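Local atomic coordinates of flagellar hook-associated protein (Burkholderia pseudomallei, PDB entry 4UT1), a protein that probably serves as a structural component of the bacterial flagellum, at the junction between the hook and the filament. Residues Y371-D376 against L410-T415; S389-A394 against M403-L408. All blocks are in the same frame, centred on the assembly; numbering follows the deposited sequence.

How the contacts relate
Along the chain the segments run 371-376, 389-394, 403-408, 410-415, so contact 2 is nested inside the loop that contact 1 closes. All four lie in the D2-like domain, and each contact joins the same two antiparallel sheets: strands 371-375 and 390-394 belong to a five-stranded sheet, strands 402-405 and 408-412 to a three-stranded one. The contact centres are 11 Å apart. Strands 402-405 and 408-412 are neighbours, with a probable hydrogen bond from Leu-410 N to Met-403 O (2.7 Å). Both contacts are thus places where the two layers of this domain meet, contact 1 in the buried interior and contact 2 between edge strands.

Contact 1 of 2, residues Y371-D376 against L410-T415; sequences YALSYD and LSLSST
Leu-373 and Leu-410 face each other with their CA atoms 8.9 Å apart, a separation that fits two sheets stacked face to face; farther along, the CA atoms of Tyr-375 and the loop residue Thr-415 come to 8.5 Å. This is the core of a beta sandwich: strand 371-375 has backbone hydrogen bonds to strands 380-384 and 421-425 of its own sheet, strand 408-412 lies in the opposing three-stranded sheet, and what passes between them is side-chain packing. The side chains alternate as expected of strands: Leu-373 and Tyr-375 point at the other segment, as do Leu-410 and Leu-412, while Ser-411 points away from it.

Leu-373 has its CG anti to the backbone N (chi1 -173°), which carries CG toward 410-415, and both CD1 and CD2 of Leu-373 lie 4.2 Å from Leu-410 CD2. Leu-373 CD2 is also within 4.3 Å of Leu-412 CD1, so one methyl meets two leucines of the opposite strand. The Leu-373 and Leu-410 side chains run past each other in opposite directions, touching alongside through their branches. All three leucines are buried; Leu-356 of strand 356-360 also packs on both Leu-410 and Leu-412.

Toward the exposed end of the contact, where strand 408-412 has given way to a loop, the hydrocarbon core ends in an aromatic contact. The Tyr-375 ring also meets that of Tyr-380, their planes at about 45°, and the Tyr-375 side chain touches Pro-416. Thr-415 reaches the hydroxyl end of Tyr-375 through a methyl, which approaches obliquely: Thr-415 CG2 is 3.4 Å from Tyr-375 OH and 3.5 Å from Tyr-375 CZ.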
loop_
_atom_site.group_PDB
_atom_site.type_symbol
_atom_site.label_atom_id
_atom_site.label_comp_id
_atom_site.label_asym_id
_atom_site.label_seq_id
_atom_site.Cartn_x
_atom_site.Cartn_y
_atom_site.Cartn_z
ATOM N N TYR A 371 -2.424 9.433 0.164
ATOM C CA TYR A 371 -2.255 10.680 -0.589
ATOM C C TYR A 371 -3.457 11.602 -0.544
ATOM O O TYR A 371 -4.570 11.193 -0.230
ATOM C CB TYR A 371 -1.913 10.371 -2.058
ATOM C CG TYR A 371 -0.835 9.334 -2.158
ATOM C CD1 TYR A 371 0.509 9.684 -2.102
ATOM C CD2 TYR A 371 -1.160 7.985 -2.236
ATOM C CE1 TYR A 371 1.503 8.710 -2.142
ATOM C CE2 TYR A 371 -0.177 7.009 -2.280
ATOM C CZ TYR A 371 1.151 7.374 -2.229
ATOM O OH TYR A 371 2.114 6.388 -2.268
ATOM N N ALA A 372 -3.220 12.866 -0.887
ATOM C CA ALA A 372 -4.317 13.765 -1.190
ATOM C C ALA A 372 -4.047 14.324 -2.582
ATOM O O ALA A 372 -2.919 14.710 -2.869
ATOM C CB ALA A 372 -4.430 14.880 -0.155
ATOM N N LEU A 373 -5.067 14.295 -3.441
ATOM C CA LEU A 373 -5.034 15.003 -4.728
ATOM C C LEU A 373 -5.783 16.327 -4.602
ATOM O O LEU A 373 -6.993 16.354 -4.323
ATOM C CB LEU A 373 -5.663 14.170 -5.840
ATOM C CG LEU A 373 -5.481 14.806 -7.225
ATOM C CD1 LEU A 373 -4.133 14.425 -7.764
ATOM C CD2 LEU A 373 -6.596 14.364 -8.142
ATOM N N SER A 374 -5.068 17.426 -4.815
ATOM C CA SER A 374 -5.660 18.744 -4.625
ATOM C C SER A 374 -5.601 19.520 -5.926
ATOM O O SER A 374 -4.737 19.276 -6.761
ATOM C CB SER A 374 -4.949 19.511 -3.509
ATOM O OG SER A 374 -3.561 19.623 -3.775
ATOM N N TYR A 375 -6.525 20.454 -6.083
ATOM C CA TYR A 375 -6.600 21.227 -7.316
ATOM C C TYR A 375 -6.609 22.694 -6.946
ATOM O O TYR A 375 -7.389 23.088 -6.105
ATOM C CB TYR A 375 -7.854 20.847 -8.107
ATOM C CG TYR A 375 -7.974 21.567 -9.427
ATOM C CD1 TYR A 375 -7.154 21.238 -10.491
ATOM C CD2 TYR A 375 -8.905 22.585 -9.603
ATOM C CE1 TYR A 375 -7.254 21.902 -11.706
ATOM C CE2 TYR A 375 -9.017 23.258 -10.823
ATOM C CZ TYR A 375 -8.186 22.909 -11.865
ATOM O OH TYR A 375 -8.283 23.563 -13.074
ATOM N N ASP A 376 -5.747 23.501 -7.563
ATOM C CA ASP A 376 -5.655 24.909 -7.182
ATOM C C ASP A 376 -6.204 25.850 -8.268
ATOM O O ASP A 376 -5.974 27.053 -8.220
ATOM C CB ASP A 376 -4.198 25.267 -6.831
ATOM C CG ASP A 376 -3.275 25.294 -8.050
ATOM O OD1 ASP A 376 -3.718 24.995 -9.177
ATOM O OD2 ASP A 376 -2.080 25.605 -7.868
ATOM N N LEU A 410 -5.382 8.572 -12.166
ATOM C CA LEU A 410 -6.401 9.349 -11.472
ATOM C C LEU A 410 -7.406 9.905 -12.470
ATOM O O LEU A 410 -7.039 10.609 -13.419
ATOM C CB LEU A 410 -5.750 10.470 -10.661
ATOM C CG LEU A 410 -4.747 10.016 -9.598
ATOM C CD1 LEU A 410 -3.364 10.583 -9.865
ATOM C CD2 LEU A 410 -5.236 10.412 -8.206
ATOM N N SER A 411 -8.672 9.565 -12.264
ATOM C CA SER A 411 -9.722 9.985 -13.175
ATOM C C SER A 411 -10.848 10.734 -12.472
ATOM O O SER A 411 -11.454 10.230 -11.532
ATOM C CB SER A 411 -10.268 8.769 -13.917
ATOM O OG SER A 411 -9.250 8.265 -14.752
ATOM N N LEU A 412 -11.121 11.945 -12.947
ATOM C CA LEU A 412 -12.152 12.795 -12.369
ATOM C C LEU A 412 -13.344 12.927 -13.304
ATOM O O LEU A 412 -13.185 12.909 -14.516
ATOM C CB LEU A 412 -11.578 14.171 -12.050
ATOM C CG LEU A 412 -10.498 14.159 -10.967
ATOM C CD1 LEU A 412 -9.269 14.902 -11.447
ATOM C CD2 LEU A 412 -11.032 14.765 -9.667
ATOM N N SER A 413 -14.538 13.054 -12.740
ATOM C CA SER A 413 -15.749 13.175 -13.550
ATOM C C SER A 413 -15.874 14.574 -14.163
ATOM O O SER A 413 -16.607 14.786 -15.126
ATOM C CB SER A 413 -16.980 12.861 -12.708
ATOM O OG SER A 413 -17.131 13.819 -11.683
ATOM N N SER A 414 -15.156 15.524 -13.578
ATOM C CA SER A 414 -15.060 16.882 -14.096
ATOM C C SER A 414 -13.917 17.578 -13.374
ATOM O O SER A 414 -13.311 17.007 -12.462
ATOM C CB SER A 414 -16.374 17.648 -13.913
ATOM O OG SER A 414 -16.756 17.727 -12.546
ATOM N N THR A 415 -13.611 18.798 -13.795
ATOM C CA THR A 415 -12.608 19.616 -13.124
ATOM C C THR A 415 -13.181 20.140 -11.804
ATOM O O THR A 415 -14.281 20.698 -11.781
ATOM C CB THR A 415 -12.159 20.789 -14.019
ATOM O OG1 THR A 415 -11.759 20.280 -15.299
ATOM C CG2 THR A 415 -10.996 21.548 -13.392
#

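Contact 2 of 2, residues S389-A394 against M403-L408; sequences SVVGTA and MTIGGL
Apolar contacts carry most of this interface, and Ile-405 is at its centre. Its CG2 lies anti to the backbone N and its CG1 anti to the carbonyl carbon (chi1 -56°), so the two branches part and serve different residues of 389-394. Ile-405 CG2 is 3.7 Å from Gly-392 CA, an approach made directly onto backbone because glycine has no side chain, and 3.8 Å from Val-391 CG2; the valine and isoleucine side chains cross at about a right angle. The other branch ends in Ile-405 CD1, which is 3.8 Å from Ala-394 CB. Met-403 SD lies 3.7 Å from the same Ala-394 CB, on a chain that starts with CG between the backbone N and the carbonyl carbon (chi1 77°).

The backbones themselves run nearly antiparallel, at 160° between strands 390-394 and 403-405, but their axes come no closer than 7.0 Å. These are the outermost strands of two different sheets, one from each layer of the beta sandwich, meeting at its border. Polar bridging is left to water 1, which donates to Thr-393 O at 2.9 Å and, at the longer distance of 3.3 Å, to Thr-404 O.

A bulge interrupts strand 390-394, and a tight turn ends strand 402-405. The backbones of both Val-391 and Gly-392 bond to Leu-382 on strand 380-384, which makes the pair a classic bulge. On the other side, Ile-405 to Leu-408 form a type I' turn with Gly-406 and Gly-407 at its corners, closed by reciprocal hydrogen bonds between the backbones of Ile-405 and Leu-408; the hairpin leads into strand 408-412, whose Leu-410 packs against Ile-405.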
loop_
_atom_site.group_PDB
_atom_site.type_symbol
_atom_site.label_atom_id
_atom_site.label_comp_id
_atom_site.label_asym_id
_atom_site.label_seq_id
_atom_site.Cartn_x
_atom_site.Cartn_y
_atom_site.Cartn_z
ATOM N N SER A 389 5.025 15.758 1.764
ATOM C CA SER A 389 5.808 16.058 0.566
ATOM C C SER A 389 5.018 15.853 -0.719
ATOM O O SER A 389 4.274 14.890 -0.867
ATOM C CB SER A 389 7.076 15.210 0.529
ATOM O OG SER A 389 7.954 15.592 1.575
ATOM N N VAL A 390 5.187 16.773 -1.656
ATOM C CA VAL A 390 4.580 16.630 -2.972
ATOM C C VAL A 390 5.206 15.445 -3.719
ATOM O O VAL A 390 6.429 15.332 -3.811
ATOM C CB VAL A 390 4.740 17.940 -3.788
ATOM C CG1 VAL A 390 4.385 17.723 -5.264
ATOM C CG2 VAL A 390 3.900 19.047 -3.182
ATOM N N VAL A 391 4.377 14.544 -4.239
ATOM C CA VAL A 391 4.906 13.427 -5.013
ATOM C C VAL A 391 4.915 13.738 -6.505
ATOM O O VAL A 391 5.717 13.184 -7.246
ATOM C CB VAL A 391 4.106 12.138 -4.812
ATOM C CG1 VAL A 391 3.738 11.962 -3.357
ATOM C CG2 VAL A 391 2.873 12.158 -5.686
ATOM N N GLY A 392 4.003 14.595 -6.944
ATOM C CA GLY A 392 3.949 14.973 -8.348
ATOM C C GLY A 392 2.787 15.886 -8.668
ATOM O O GLY A 392 1.875 16.048 -7.852
ATOM N N THR A 393 2.826 16.508 -9.845
ATOM C CA THR A 393 1.736 17.374 -10.289
ATOM C C THR A 393 1.275 16.970 -11.682
ATOM O O THR A 393 1.972 16.233 -12.382
ATOM C CB THR A 393 2.141 18.871 -10.327
ATOM O OG1 THR A 393 3.319 19.031 -11.122
ATOM C CG2 THR A 393 2.397 19.420 -8.924
ATOM N N ALA A 394 0.103 17.457 -12.079
ATOM C CA ALA A 394 -0.399 17.232 -13.432
ATOM C C ALA A 394 -1.287 18.369 -13.913
ATOM O O ALA A 394 -1.992 19.004 -13.128
ATOM C CB ALA A 394 -1.151 15.927 -13.511
ATOM N N MET A 403 -5.296 11.683 -15.424
ATOM C CA MET A 403 -3.871 11.937 -15.250
ATOM C C MET A 403 -3.172 10.771 -14.553
ATOM O O MET A 403 -3.815 9.916 -13.939
ATOM C CB MET A 403 -3.646 13.227 -14.460
ATOM C CG MET A 403 -3.876 13.096 -12.963
ATOM S SD MET A 403 -4.412 14.653 -12.226
ATOM C CE MET A 403 -6.103 14.669 -12.774
ATOM N N THR A 404 -1.849 10.736 -14.674
ATOM C CA THR A 404 -1.042 9.726 -14.017
ATOM C C THR A 404 0.040 10.392 -13.178
ATOM O O THR A 404 0.826 11.186 -13.683
ATOM C CB THR A 404 -0.385 8.762 -15.034
ATOM O OG1 THR A 404 -1.407 8.077 -15.764
ATOM C CG2 THR A 404 0.481 7.733 -14.312
ATOM N N ILE A 405 0.063 10.075 -11.888
ATOM C CA ILE A 405 1.063 10.622 -10.981
ATOM C C ILE A 405 1.534 9.549 -10.023
ATOM O O ILE A 405 0.712 8.901 -9.400
ATOM C CB ILE A 405 0.504 11.791 -10.146
ATOM C CG1 ILE A 405 -0.049 12.893 -11.054
ATOM C CG2 ILE A 405 1.570 12.328 -9.199
ATOM C CD1 ILE A 405 -0.800 13.983 -10.298
ATOM N N GLY A 406 2.844 9.370 -9.908
ATOM C CA GLY A 406 3.425 8.535 -8.868
ATOM C C GLY A 406 2.918 7.107 -8.750
ATOM O O GLY A 406 2.853 6.549 -7.645
ATOM N N GLY A 407 2.563 6.507 -9.882
ATOM C CA GLY A 407 2.153 5.110 -9.902
ATOM C C GLY A 407 0.648 4.929 -9.940
ATOM O O GLY A 407 0.148 3.801 -9.989
ATOM N N LEU A 408 -0.071 6.048 -9.906
ATOM C CA LEU A 408 -1.529 6.042 -9.881
ATOM C C LEU A 408 -2.157 6.640 -11.128
ATOM O O LEU A 408 -1.696 7.661 -11.637
ATOM C CB LEU A 408 -2.043 6.825 -8.674
ATOM C CG LEU A 408 -1.599 6.329 -7.307
ATOM C CD1 LEU A 408 -2.118 7.286 -6.236
ATOM C CD2 LEU A 408 -2.122 4.901 -7.095
HETATM O O HOH W 1 2.199 14.073 -14.276
#